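Pentalenene synthase (Streptomyces chartreusis NRRL 3882, PDB 6Q4S) probably catalyses the magnesium-dependent 1,10-cyclisation of (2E,6E)-farnesyl diphosphate to the bicyclic sesquiterpene alcohol 7-epi-alpha-eudesmol, with release of diphosphate. Local coordinates at residues 151-154 with 155-158; 196-200 with 201-205; 256-259 with 260-264. All coordinates share one frame; numbering follows the deposited sequence.

Overall arrangement
Three local contacts, each formed within about one turn by side chains three to five residues apart, come in series along a chain of the terpene synthase fold that is mostly helix and has no strand. Interaction 1 lies on helix 136-161, interaction 2 where a loop enters the short helix 200-203, and interaction 3 on the long helix 252-284, whose side chains also touch interaction 2. The centres of interactions 1 and 2 are about 29 Å apart, those of 1 and 3 about 25 Å, those of 2 and 3 about 31 Å, and none touch. Interactions 1 and 2 both reach the second subunit, while interaction 1 also lies close to residues probably binding magnesium and substrate.

Interaction 1: residues 151-154 with 155-158; sequences VAHC and EEVD
H153 and E156 share a water at a single turn of helix 136-161. The water donates to E156 OE1 at 2.7 Å and sits 3.1 Å from H153 ND1, in the plane of the imidazole and at its edge. H153 ND1 and E156 OE1 are themselves 3.6 Å apart, with ring and carboxylate planes almost perpendicular at 89°, and the water bridges the two groups. Behind them run the i to i+4 backbone bonds of an alpha helix: E155 N to V151 O (2.9 Å), E156 N to A152 O, V157 N to H153 O and D158 N to C154 O. With CG anti to the backbone N (chi1 180°), the H153 ring leans along the helix over V157, whose CG2 lies 4.0 Å from the ring centroid, a CH-pi contact over one face and offset toward the rim. On another side, V151 CG1 approaches E155 OE2 at 3.8 Å. That carboxylate is paired elsewhere, through a salt bridge from OE1 to R179, and D158 OD1 likewise pairs with R114 of the second subunit. F79 meets the H153 ring at an inclined angle, and D80, a likely magnesium ligand, is close by. The imidazole is thus held at a face by a methyl and at an edge by water, a polar and apolar grip combined beside the probable metal site.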
loop_
_atom_site.group_PDB
_atom_site.type_symbol
_atom_site.label_atom_id
_atom_site.label_comp_id
_atom_site.label_asym_id
_atom_site.label_seq_id
_atom_site.Cartn_x
_atom_site.Cartn_y
_atom_site.Cartn_z
ATOM N N VAL A 151 8.688 -5.184 -4.164
ATOM C CA VAL A 151 8.761 -4.932 -5.587
ATOM C C VAL A 151 10.238 -4.775 -6.025
ATOM O O VAL A 151 10.684 -5.403 -6.993
ATOM C CB VAL A 151 7.956 -3.697 -5.987
ATOM C CG1 VAL A 151 8.257 -3.324 -7.470
ATOM C CG2 VAL A 151 6.430 -3.954 -5.811
ATOM N N ALA A 152 10.964 -3.945 -5.291
ATOM C CA ALA A 152 12.349 -3.698 -5.525
ATOM C C ALA A 152 13.148 -4.993 -5.383
ATOM O O ALA A 152 14.066 -5.234 -6.188
ATOM C CB ALA A 152 12.845 -2.649 -4.599
ATOM N N HIS A 153 12.817 -5.813 -4.383
ATOM C CA HIS A 153 13.456 -7.124 -4.279
ATOM C C HIS A 153 13.244 -7.961 -5.540
ATOM O O HIS A 153 14.175 -8.616 -5.996
ATOM C CB HIS A 153 12.951 -7.950 -3.103
ATOM C CG HIS A 153 13.604 -9.304 -2.989
ATOM N ND1 HIS A 153 14.948 -9.462 -2.726
ATOM C CD2 HIS A 153 13.110 -10.557 -3.144
ATOM C CE1 HIS A 153 15.255 -10.742 -2.693
ATOM N NE2 HIS A 153 14.152 -11.433 -2.897
ATOM N N CYS A 154 12.017 -8.007 -6.061
ATOM C CA CYS A 154 11.749 -8.701 -7.348
ATOM C C CYS A 154 12.566 -8.116 -8.498
ATOM O O CYS A 154 13.044 -8.880 -9.350
ATOM C CB CYS A 154 10.246 -8.673 -7.700
ATOM S SG CYS A 154 9.278 -9.641 -6.536
ATOM N N GLU A 155 12.699 -6.797 -8.574
ATOM C CA GLU A 155 13.571 -6.189 -9.603
ATOM C C GLU A 155 15.055 -6.664 -9.488
ATOM O O GLU A 155 15.756 -6.855 -10.503
ATOM C CB GLU A 155 13.522 -4.673 -9.603
ATOM C CG GLU A 155 12.146 -4.147 -10.032
ATOM C CD GLU A 155 12.050 -2.674 -9.903
ATOM O OE1 GLU A 155 13.078 -1.996 -9.787
ATOM O OE2 GLU A 155 10.918 -2.165 -9.967
ATOM N N GLU A 156 15.535 -6.839 -8.264
ATOM C CA GLU A 156 16.914 -7.326 -8.022
ATOM C C GLU A 156 17.097 -8.765 -8.474
ATOM O O GLU A 156 18.066 -9.087 -9.170
ATOM C CB GLU A 156 17.221 -7.207 -6.526
ATOM C CG GLU A 156 18.599 -7.557 -6.013
ATOM C CD GLU A 156 18.702 -7.167 -4.517
ATOM O OE1 GLU A 156 17.931 -7.701 -3.654
ATOM O OE2 GLU A 156 19.431 -6.229 -4.240
ATOM N N VAL A 157 16.148 -9.601 -8.119
ATOM C CA VAL A 157 16.078 -10.967 -8.560
ATOM C C VAL A 157 16.045 -11.122 -10.096
ATOM O O VAL A 157 16.711 -12.087 -10.671
ATOM C CB VAL A 157 14.875 -11.682 -7.937
ATOM C CG1 VAL A 157 14.610 -13.008 -8.610
ATOM C CG2 VAL A 157 15.075 -11.909 -6.402
ATOM N N ASP A 158 15.244 -10.266 -10.765
ATOM C CA ASP A 158 15.159 -10.332 -12.237
ATOM C C ASP A 158 16.472 -9.844 -12.855
ATOM O O ASP A 158 16.904 -10.404 -13.846
ATOM C CB ASP A 158 13.968 -9.533 -12.824
ATOM C CG ASP A 158 12.610 -10.176 -12.552
ATOM O OD1 ASP A 158 12.473 -11.432 -12.590
ATOM O OD2 ASP A 158 11.637 -9.395 -12.309
HETATM O O HOH W 1 16.341 -6.868 -1.689
#

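Interaction 2: residues 196-200 with 201-205; sequences FEVPA and QAMGH
P199 O is gripped by two backbone amides, those of A202 and M203. M203 N donates to P199 O at 3.1 Å, in the carbonyl plane and fairly straight at 157°, while A202 N makes a weak, bent bond to P199 O at 2.9 Å. P199 is the N-cap of helix 200-203, so the helix starts here, and the next bond, from G204 N to A200 O at 3.2 Å, completes this brief helix before H205 caps the following one through ND1 to V207 N. The apolar part of the contact reaches back across the cap. V198 directs its CB toward the helix, and its CG1 meets M203 CG at 3.7 Å, the two side chains crossing at about a right angle; the same methyl lies 4.2 Å from A202 CB. M203 bends twice, at chi2 and again at chi3, which carries its end away from the turn once CG and SD have passed the valine. An alanine here would lose the chain beyond CB, and would probably leave V198 CG1 with a gap where the thioether chain had packed. Q201 folds back the other way: with CG wedged between its backbone N and carbonyl carbon (chi1 66°), OE1 comes to 3.5 Å from P199 CB. A202 packs on helices 252-284 and 288-313, whereas A200 and Q201 meet their own counterparts, A200 and Q201 of the second subunit. The chemistry implies a helix start fixed by one doubly used carbonyl and a hydrophobic staple between V198 and M203, without a polar cap side chain at P199.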
loop_
_atom_site.group_PDB
_atom_site.type_symbol
_atom_site.label_atom_id
_atom_site.label_comp_id
_atom_site.label_asym_id
_atom_site.label_seq_id
_atom_site.Cartn_x
_atom_site.Cartn_y
_atom_site.Cartn_z
ATOM N N PHE A 196 3.636 3.288 20.203
ATOM C CA PHE A 196 3.223 4.619 19.963
ATOM C C PHE A 196 3.016 4.758 18.449
ATOM O O PHE A 196 3.356 3.857 17.717
ATOM C CB PHE A 196 4.296 5.602 20.471
ATOM C CG PHE A 196 5.565 5.622 19.621
ATOM C CD1 PHE A 196 6.508 4.624 19.739
ATOM C CD2 PHE A 196 5.764 6.598 18.675
ATOM C CE1 PHE A 196 7.650 4.609 18.943
ATOM C CE2 PHE A 196 6.907 6.585 17.868
ATOM C CZ PHE A 196 7.826 5.563 17.982
ATOM N N GLU A 197 2.518 5.898 18.016
ATOM C CA GLU A 197 2.457 6.273 16.621
ATOM C C GLU A 197 2.912 7.683 16.426
ATOM O O GLU A 197 2.546 8.573 17.195
ATOM C CB GLU A 197 1.064 6.114 16.045
ATOM C CG GLU A 197 0.698 4.630 15.936
ATOM C CD GLU A 197 -0.623 4.331 15.216
ATOM O OE1 GLU A 197 -1.057 5.247 14.409
ATOM O OE2 GLU A 197 -1.168 3.169 15.501
ATOM N N VAL A 198 3.711 7.890 15.391
ATOM C CA VAL A 198 4.261 9.224 15.105
ATOM C C VAL A 198 3.132 10.061 14.522
ATOM O O VAL A 198 2.384 9.546 13.678
ATOM C CB VAL A 198 5.439 9.173 14.092
ATOM C CG1 VAL A 198 5.880 10.592 13.690
ATOM C CG2 VAL A 198 6.631 8.470 14.676
ATOM N N PRO A 199 2.999 11.361 14.938
ATOM C CA PRO A 199 1.903 12.182 14.365
ATOM C C PRO A 199 1.976 12.281 12.876
ATOM O O PRO A 199 3.073 12.555 12.327
ATOM C CB PRO A 199 2.077 13.553 15.043
ATOM C CG PRO A 199 2.632 13.168 16.380
ATOM C CD PRO A 199 3.591 12.016 16.116
ATOM N N ALA A 200 0.829 12.050 12.203
ATOM C CA ALA A 200 0.831 11.832 10.745
ATOM C C ALA A 200 1.389 13.032 9.997
ATOM O O ALA A 200 2.079 12.862 8.995
ATOM C CB ALA A 200 -0.558 11.460 10.232
ATOM N N GLN A 201 1.105 14.240 10.490
ATOM C CA GLN A 201 1.632 15.469 9.860
ATOM C C GLN A 201 3.165 15.605 10.007
ATOM O O GLN A 201 3.771 16.233 9.166
ATOM C CB GLN A 201 0.893 16.739 10.360
ATOM C CG GLN A 201 1.086 17.069 11.833
ATOM C CD GLN A 201 0.101 16.376 12.772
ATOM O OE1 GLN A 201 -0.059 15.154 12.771
ATOM N NE2 GLN A 201 -0.514 17.154 13.609
ATOM N N ALA A 202 3.767 15.010 11.047
ATOM C CA ALA A 202 5.219 14.884 11.130
ATOM C C ALA A 202 5.833 13.822 10.166
ATOM O O ALA A 202 6.874 14.067 9.502
ATOM C CB ALA A 202 5.664 14.649 12.558
ATOM N N MET A 203 5.176 12.674 10.030
ATOM C CA MET A 203 5.630 11.621 9.099
ATOM C C MET A 203 5.704 12.092 7.641
ATOM O O MET A 203 6.612 11.709 6.942
ATOM C CB MET A 203 4.743 10.319 9.154
ATOM C CG MET A 203 5.107 9.376 10.288
ATOM S SD MET A 203 6.757 8.592 10.280
ATOM C CE MET A 203 6.800 8.439 8.606
ATOM N N GLY A 204 4.761 12.903 7.226
ATOM C CA GLY A 204 4.733 13.527 5.889
ATOM C C GLY A 204 5.455 14.880 5.757
ATOM O O GLY A 204 5.437 15.478 4.706
ATOM N N HIS A 205 6.059 15.366 6.827
ATOM C CA HIS A 205 6.865 16.583 6.748
ATOM C C HIS A 205 8.202 16.319 5.990
ATOM O O HIS A 205 8.765 15.230 6.100
ATOM C CB HIS A 205 7.114 17.096 8.144
ATOM C CG HIS A 205 7.702 18.463 8.194
ATOM N ND1 HIS A 205 9.052 18.691 8.017
ATOM C CD2 HIS A 205 7.127 19.679 8.373
ATOM C CE1 HIS A 205 9.292 19.986 8.115
ATOM N NE2 HIS A 205 8.139 20.610 8.311
#

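Interaction 3: residues 256-259 with 260-264; sequences TDEA and YRMTI
E258 carries the charged side of this turn, facing R261, while A259 and Y260 take up its other sides. The guanidinium grips the carboxylate side-on with two nitrogens: R261 NH2 donates to E258 OE2 at 2.9 Å and a straight 163°, and R261 NE to E258 OE1 at 3.2 Å. Both oxygens are met on their syn sides and lie near the guanidinium plane, yet the two flat groups are twisted 37° apart. E258 achieves this by bending at chi2 (51°), which turns its carboxylate along the helix beside the arginine chain; a long, weak ion pair links OE2 to R248 as well. This is an i to i+3 salt bridge on helix 252-284, one of the long helices of the terpene synthase fold. Y260 N donates to T256 O at 3.0 Å, and Y260 CB lies 3.4 Å from D257 O; the phenol ring is met by that of F7. On the inner side, A259 O accepts twice from T263, from N at 3.1 Å and from OG1 at 2.8 Å, the donors arriving from opposite faces of the carbonyl plane. The side chain of this buried threonine packs on F221, M222 and I225 of helix 206-228, and A259 itself rests against L240, I241 and L244.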
loop_
_atom_site.group_PDB
_atom_site.type_symbol
_atom_site.label_atom_id
_atom_site.label_comp_id
_atom_site.label_asym_id
_atom_site.label_seq_id
_atom_site.Cartn_x
_atom_site.Cartn_y
_atom_site.Cartn_z
ATOM N N THR A 256 36.773 1.788 -1.973
ATOM C CA THR A 256 36.471 1.673 -0.528
ATOM C C THR A 256 36.473 3.020 0.178
ATOM O O THR A 256 35.499 3.369 0.851
ATOM C CB THR A 256 37.386 0.612 0.102
ATOM O OG1 THR A 256 37.164 -0.628 -0.582
ATOM C CG2 THR A 256 37.091 0.422 1.596
ATOM N N ASP A 257 37.514 3.816 -0.007
ATOM C CA ASP A 257 37.587 5.127 0.609
ATOM C C ASP A 257 36.410 5.979 0.201
ATOM O O ASP A 257 35.854 6.732 1.012
ATOM C CB ASP A 257 38.867 5.935 0.205
ATOM C CG ASP A 257 40.225 5.231 0.570
ATOM O OD1 ASP A 257 40.246 4.350 1.457
ATOM O OD2 ASP A 257 41.267 5.575 -0.078
ATOM N N GLU A 258 36.078 5.950 -1.087
ATOM C CA GLU A 258 34.969 6.736 -1.542
ATOM C C GLU A 258 33.571 6.231 -0.984
ATOM O O GLU A 258 32.763 7.048 -0.643
ATOM C CB GLU A 258 34.940 6.825 -3.083
ATOM C CG GLU A 258 33.957 7.844 -3.716
ATOM C CD GLU A 258 34.028 9.265 -3.177
ATOM O OE1 GLU A 258 35.006 9.676 -2.475
ATOM O OE2 GLU A 258 33.071 10.012 -3.481
ATOM N N ALA A 259 33.313 4.940 -1.014
ATOM C CA ALA A 259 32.129 4.359 -0.343
ATOM C C ALA A 259 31.993 4.852 1.111
ATOM O O ALA A 259 30.923 5.288 1.550
ATOM C CB ALA A 259 32.211 2.841 -0.399
ATOM N N TYR A 260 33.119 4.878 1.820
ATOM C CA TYR A 260 33.192 5.395 3.184
ATOM C C TYR A 260 32.848 6.838 3.216
ATOM O O TYR A 260 31.991 7.241 4.017
ATOM C CB TYR A 260 34.585 5.099 3.746
ATOM C CG TYR A 260 34.971 5.591 5.098
ATOM C CD1 TYR A 260 34.415 5.032 6.248
ATOM C CD2 TYR A 260 36.026 6.522 5.249
ATOM C CE1 TYR A 260 34.837 5.435 7.521
ATOM C CE2 TYR A 260 36.466 6.919 6.509
ATOM C CZ TYR A 260 35.866 6.377 7.641
ATOM O OH TYR A 260 36.278 6.767 8.887
ATOM N N ARG A 261 33.426 7.643 2.333
ATOM C CA ARG A 261 33.050 9.072 2.300
ATOM C C ARG A 261 31.531 9.335 1.944
ATOM O O ARG A 261 30.921 10.253 2.447
ATOM C CB ARG A 261 33.988 9.871 1.358
ATOM C CG ARG A 261 33.971 11.391 1.567
ATOM C CD ARG A 261 34.368 12.222 0.328
ATOM N NE ARG A 261 33.481 11.916 -0.801
ATOM C CZ ARG A 261 32.207 12.306 -0.921
ATOM N NH1 ARG A 261 31.613 13.107 -0.035
ATOM N NH2 ARG A 261 31.522 11.891 -1.965
ATOM N N MET A 262 30.975 8.594 1.010
ATOM C CA MET A 262 29.532 8.719 0.675
ATOM C C MET A 262 28.590 8.454 1.899
ATOM O O MET A 262 27.579 9.153 2.120
ATOM C CB MET A 262 29.210 7.689 -0.399
ATOM C CG MET A 262 29.787 8.028 -1.775
ATOM S SD MET A 262 29.143 6.948 -3.076
ATOM C CE MET A 262 27.448 7.529 -3.258
ATOM N N THR A 263 28.982 7.441 2.659
ATOM C CA THR A 263 28.274 6.971 3.826
ATOM C C THR A 263 28.304 7.983 4.929
ATOM O O THR A 263 27.247 8.344 5.439
ATOM C CB THR A 263 28.822 5.650 4.309
ATOM O OG1 THR A 263 28.773 4.704 3.261
ATOM C CG2 THR A 263 28.010 5.108 5.467
ATOM N N ILE A 264 29.491 8.500 5.248
ATOM C CA ILE A 264 29.633 9.606 6.209
ATOM C C ILE A 264 28.906 10.885 5.777
ATOM O O ILE A 264 28.294 11.556 6.598
ATOM C CB ILE A 264 31.142 9.867 6.512
ATOM C CG1 ILE A 264 31.678 8.718 7.361
ATOM C CG2 ILE A 264 31.386 11.219 7.190
ATOM C CD1 ILE A 264 33.143 8.466 7.147
#